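Local coordinates for lectin (Pleurotus ostreatus, PDB 6T0Q), which probably binds galactose and N-acetylgalactosamine-bearing glycans as a calcium-containing, two-domain beta-sandwich lectin, at residues 148-153 and 165-170; 217-222 and 272-277. One frame throughout, in Å; residues are numbered along the deposited sequence.

Contact 1: residues 148-153 and 165-170; sequences SWKTLR and TNDSNW
Lys150 runs across the turn formed by Asp167 to Trp170. CB rests on the root of Trp170, 3.8 Å from Trp170 CB. CG passes close to both the main-chain O and the carboxyl carbon of Asp167, the two side chains crossing at about a right angle, and CD and CE each come within 3.4 Å of Trp170 O. Bends at chi2 (-48°) and chi4 (66°) fold the ammonium back over the turn: Lys150 NZ donates to Trp170 O at 2.9 Å and to Asp167 O at 3.1 Å. Asp167 O also takes the backbone N of Trp170, closing the type I turn. A water accepts from Lys150 NZ and donates to Asp167 OD1, while Asp167 OD2 pairs with Arg56 of strand 51-60. The Trp170 indole lies between Asp167 CB on one face and Leu152 on the other; Leu152 CD2 stands 3.6 Å from the centroid of the five-membered ring, 8° off its normal. An Asx turn runs into the beta turn, Ser168 N and OG both reaching Asn166 OD1 from one face of its plane. One cation thus gathers two main-chain carbonyls and, through water, a carboxylate, which should favour the charged lysine and hold this surface loop against the short strand 150-151.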
# COMPACT_ATOMS: atom_id res chain seq x y z
N SER A 148 31.27 -23.11 -18.63
CA SER A 148 31.30 -23.13 -17.17
C SER A 148 29.98 -23.60 -16.57
O SER A 148 29.92 -23.85 -15.37
CB SER A 148 31.68 -21.75 -16.61
OG SER A 148 30.65 -20.80 -16.85
N TRP A 149 28.93 -23.73 -17.37
CA TRP A 149 27.68 -24.28 -16.87
C TRP A 149 27.82 -25.79 -16.70
O TRP A 149 28.63 -26.44 -17.36
CB TRP A 149 26.53 -23.96 -17.84
CG TRP A 149 26.12 -22.50 -17.79
CD1 TRP A 149 26.93 -21.41 -17.92
CD2 TRP A 149 24.79 -21.99 -17.59
NE1 TRP A 149 26.19 -20.25 -17.80
CE2 TRP A 149 24.88 -20.58 -17.60
CE3 TRP A 149 23.54 -22.60 -17.37
CZ2 TRP A 149 23.76 -19.76 -17.42
CZ3 TRP A 149 22.43 -21.78 -17.19
CH2 TRP A 149 22.54 -20.38 -17.23
N LYS A 150 27.03 -26.35 -15.77
CA LYS A 150 27.00 -27.79 -15.56
C LYS A 150 25.79 -28.40 -16.26
O LYS A 150 24.75 -27.75 -16.41
CB LYS A 150 26.95 -28.12 -14.06
CG LYS A 150 28.24 -27.76 -13.29
CD LYS A 150 29.48 -28.27 -14.02
CE LYS A 150 30.72 -28.29 -13.11
NZ LYS A 150 30.61 -29.28 -11.98
N THR A 151 25.93 -29.66 -16.67
CA THR A 151 24.84 -30.37 -17.32
C THR A 151 24.90 -31.84 -16.90
O THR A 151 25.74 -32.24 -16.09
CB THR A 151 24.92 -30.23 -18.85
OG1 THR A 151 23.74 -30.77 -19.45
CG2 THR A 151 26.12 -30.95 -19.41
N LEU A 152 23.99 -32.64 -17.46
CA LEU A 152 24.03 -34.09 -17.32
C LEU A 152 23.67 -34.73 -18.65
O LEU A 152 22.87 -34.18 -19.41
CB LEU A 152 23.06 -34.62 -16.25
CG LEU A 152 23.27 -34.33 -14.77
CD1 LEU A 152 22.09 -34.90 -14.00
CD2 LEU A 152 24.57 -34.94 -14.27
N ARG A 153 24.23 -35.90 -18.91
CA ARG A 153 23.83 -36.69 -20.08
C ARG A 153 22.62 -37.56 -19.76
O ARG A 153 22.64 -38.77 -19.98
CB ARG A 153 24.99 -37.55 -20.57
CG ARG A 153 26.22 -36.78 -20.99
CD ARG A 153 27.24 -37.71 -21.63
NE ARG A 153 28.39 -36.97 -22.14
CZ ARG A 153 29.05 -37.30 -23.25
NH1 ARG A 153 28.66 -38.35 -23.97
NH2 ARG A 153 30.08 -36.58 -23.64
N THR A 165 20.07 -28.90 -4.77
CA THR A 165 20.74 -29.91 -5.58
C THR A 165 22.21 -29.54 -5.76
O THR A 165 22.54 -28.40 -6.09
CB THR A 165 20.06 -30.05 -6.94
OG1 THR A 165 18.77 -30.64 -6.76
CG2 THR A 165 20.88 -30.91 -7.89
N ASN A 166 23.09 -30.51 -5.51
CA ASN A 166 24.54 -30.32 -5.62
C ASN A 166 24.98 -30.73 -7.02
O ASN A 166 24.81 -31.88 -7.41
CB ASN A 166 25.24 -31.16 -4.55
CG ASN A 166 26.72 -30.82 -4.39
OD1 ASN A 166 27.34 -30.25 -5.28
ND2 ASN A 166 27.29 -31.19 -3.24
N ASP A 167 25.57 -29.79 -7.76
CA ASP A 167 26.04 -30.07 -9.12
C ASP A 167 27.56 -30.17 -9.21
O ASP A 167 28.12 -30.14 -10.31
CB ASP A 167 25.49 -29.02 -10.11
CG ASP A 167 26.01 -27.60 -9.84
OD1 ASP A 167 27.03 -27.42 -9.14
OD2 ASP A 167 25.39 -26.64 -10.37
N SER A 168 28.24 -30.31 -8.06
CA SER A 168 29.70 -30.28 -8.05
C SER A 168 30.31 -31.38 -8.90
O SER A 168 31.36 -31.18 -9.52
CB SER A 168 30.21 -30.38 -6.61
OG SER A 168 29.65 -31.52 -5.97
N ASN A 169 29.66 -32.55 -8.97
CA ASN A 169 30.17 -33.66 -9.76
C ASN A 169 29.54 -33.75 -11.15
O ASN A 169 29.86 -34.69 -11.89
CB ASN A 169 29.96 -34.98 -9.01
CG ASN A 169 30.87 -35.11 -7.80
OD1 ASN A 169 32.05 -34.73 -7.85
ND2 ASN A 169 30.33 -35.62 -6.70
N TRP A 170 28.68 -32.81 -11.52
CA TRP A 170 28.15 -32.79 -12.88
C TRP A 170 29.25 -32.43 -13.88
O TRP A 170 30.13 -31.61 -13.57
CB TRP A 170 27.02 -31.76 -13.02
CG TRP A 170 25.74 -32.09 -12.33
CD1 TRP A 170 25.56 -32.93 -11.27
CD2 TRP A 170 24.45 -31.57 -12.66
NE1 TRP A 170 24.23 -32.96 -10.92
CE2 TRP A 170 23.53 -32.13 -11.76
CE3 TRP A 170 23.98 -30.67 -13.64
CZ2 TRP A 170 22.16 -31.83 -11.80
CZ3 TRP A 170 22.62 -30.38 -13.68
CH2 TRP A 170 21.73 -30.96 -12.77
O HOH W 1 29.72 -27.19 -10.17

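Contact 2: residues 217-222 and 272-277; sequences AFRKTV and FNTFAI
Thr221 lays its CG2 methyl over one face of the Phe272 ring, 3.8 Å from the ring centroid and displaced toward the rim, a CH-pi contact. With CG2 anti to the backbone N (chi1 -63° for OG1), the methyl reaches the phenyl while the hydroxyl turns to the facing threonine: Thr221 OG1 and Thr274 OG1 share a hydrogen bond of 2.9 Å, either one able to donate. The methyl of Thr274 in turn sits above the Arg219 guanidinium, its CG2 3.6 Å from Arg219 NH2. That flat group is held by Glu327 and by the carbonyls of Phe320, Pro322 and Pro323. The backbones of strands 214-222 and 273-281 are antiparallel inner neighbours in one sheet of the C-terminal beta-sandwich. Phe218, Lys220 and Val222 are hydrogen-bonded partners of Ile277, Phe275 and Asn273; the intervening Arg219-Ala276 and Thr221-Thr274 pairs are non-hydrogen-bonded. Phe218, Val222 and Phe275 pack on strand 287-296, and Lys220 and Val222 on 301-305, both in the other sheet, forming the sandwich core. Ile277 lies against Tyr242 and Leu244 of adjacent strand 241-246. A water links Val222 O to Asn273 ND2, which also reaches the His269 carbonyl; Asn273 OD1 bonds to Asn247. The Phe272 ring meets Phe272 of the second subunit.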
# COMPACT_ATOMS: atom_id res chain seq x y z
N ALA A 217 -2.88 14.70 -17.54
CA ALA A 217 -2.14 13.84 -16.61
C ALA A 217 -2.83 12.50 -16.45
O ALA A 217 -4.05 12.38 -16.58
CB ALA A 217 -1.98 14.51 -15.24
N PHE A 218 -2.01 11.48 -16.15
CA PHE A 218 -2.45 10.09 -16.01
C PHE A 218 -1.70 9.46 -14.85
O PHE A 218 -0.51 9.71 -14.67
CB PHE A 218 -2.19 9.29 -17.30
CG PHE A 218 -2.81 9.92 -18.52
CD1 PHE A 218 -2.14 10.88 -19.25
CD2 PHE A 218 -4.09 9.55 -18.93
CE1 PHE A 218 -2.71 11.47 -20.36
CE2 PHE A 218 -4.68 10.14 -20.04
CZ PHE A 218 -3.99 11.10 -20.76
N ARG A 219 -2.40 8.63 -14.07
CA ARG A 219 -1.82 8.02 -12.87
C ARG A 219 -2.21 6.56 -12.77
O ARG A 219 -3.36 6.19 -13.05
CB ARG A 219 -2.28 8.74 -11.59
CG ARG A 219 -1.69 10.12 -11.38
CD ARG A 219 -2.35 10.81 -10.19
NE ARG A 219 -2.21 10.05 -8.95
CZ ARG A 219 -1.19 10.15 -8.11
NH1 ARG A 219 -0.18 10.99 -8.38
NH2 ARG A 219 -1.16 9.42 -7.01
N LYS A 220 -1.26 5.73 -12.34
CA LYS A 220 -1.52 4.33 -12.03
C LYS A 220 -0.68 3.93 -10.83
O LYS A 220 0.53 4.17 -10.81
CB LYS A 220 -1.20 3.43 -13.23
CG LYS A 220 -1.35 1.93 -12.95
CD LYS A 220 -2.82 1.50 -12.85
CE LYS A 220 -2.90 -0.00 -12.61
NZ LYS A 220 -4.30 -0.45 -12.44
N THR A 221 -1.32 3.34 -9.82
CA THR A 221 -0.64 2.88 -8.62
C THR A 221 -0.66 1.36 -8.57
O THR A 221 -1.67 0.73 -8.86
CB THR A 221 -1.31 3.44 -7.37
OG1 THR A 221 -1.19 4.87 -7.38
CG2 THR A 221 -0.65 2.89 -6.09
N VAL A 222 0.47 0.76 -8.21
CA VAL A 222 0.54 -0.66 -7.90
C VAL A 222 0.90 -0.79 -6.43
O VAL A 222 1.88 -0.20 -5.97
CB VAL A 222 1.56 -1.39 -8.80
CG1 VAL A 222 1.60 -2.88 -8.47
CG2 VAL A 222 1.19 -1.18 -10.29
N PHE A 272 4.54 0.06 -2.56
CA PHE A 272 3.62 1.05 -3.11
C PHE A 272 4.36 1.90 -4.12
O PHE A 272 5.31 2.60 -3.76
CB PHE A 272 3.04 1.92 -1.97
CG PHE A 272 1.92 2.85 -2.38
CD1 PHE A 272 2.18 4.02 -3.08
CD2 PHE A 272 0.61 2.59 -2.00
CE1 PHE A 272 1.14 4.90 -3.44
CE2 PHE A 272 -0.43 3.45 -2.34
CZ PHE A 272 -0.16 4.61 -3.07
N ASN A 273 3.93 1.87 -5.39
CA ASN A 273 4.57 2.64 -6.45
C ASN A 273 3.53 3.26 -7.36
O ASN A 273 2.62 2.58 -7.82
CB ASN A 273 5.52 1.75 -7.27
CG ASN A 273 6.69 1.27 -6.45
OD1 ASN A 273 7.65 2.01 -6.25
ND2 ASN A 273 6.60 0.05 -5.93
N THR A 274 3.70 4.56 -7.64
CA THR A 274 2.77 5.33 -8.46
C THR A 274 3.48 5.82 -9.71
O THR A 274 4.48 6.53 -9.63
CB THR A 274 2.21 6.52 -7.68
OG1 THR A 274 1.33 6.06 -6.65
CG2 THR A 274 1.42 7.43 -8.64
N PHE A 275 2.94 5.46 -10.87
CA PHE A 275 3.44 5.91 -12.16
C PHE A 275 2.56 7.07 -12.61
O PHE A 275 1.33 6.96 -12.60
CB PHE A 275 3.42 4.76 -13.17
CG PHE A 275 4.22 3.56 -12.71
CD1 PHE A 275 3.65 2.61 -11.87
CD2 PHE A 275 5.54 3.39 -13.09
CE1 PHE A 275 4.39 1.51 -11.42
CE2 PHE A 275 6.28 2.29 -12.66
CZ PHE A 275 5.71 1.36 -11.83
N ALA A 276 3.18 8.18 -13.00
CA ALA A 276 2.42 9.35 -13.41
C ALA A 276 2.97 9.91 -14.71
O ALA A 276 4.18 9.93 -14.92
CB ALA A 276 2.43 10.44 -12.33
N ILE A 277 2.06 10.34 -15.59
CA ILE A 277 2.42 10.80 -16.92
C ILE A 277 1.78 12.16 -17.15
O ILE A 277 0.58 12.33 -16.92
CB ILE A 277 1.97 9.81 -18.01
CG1 ILE A 277 2.52 8.41 -17.78
CG2 ILE A 277 2.37 10.33 -19.39
CD1 ILE A 277 1.88 7.37 -18.74
O HOH W 2 4.25 -1.53 -6.44

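Contact 1 comes first along the chain and closes before contact 2 opens. Their centres are 45 Å apart, with about 28 Å between nearest atoms, and they lie on opposite sides of the chain's centre. They share no sheet: strand 150-151 is the outermost member of a sheet that also holds 51-60 and 109-118, whereas contact 2 joins two inner strands of the sheet running from 199-202 to 249-254. Each belongs to its own half, and each half has its own calcium site. So the first ties a loop to a sheet edge at the surface, and the second builds a buried sheet interior that reaches the subunit interface at Phe272.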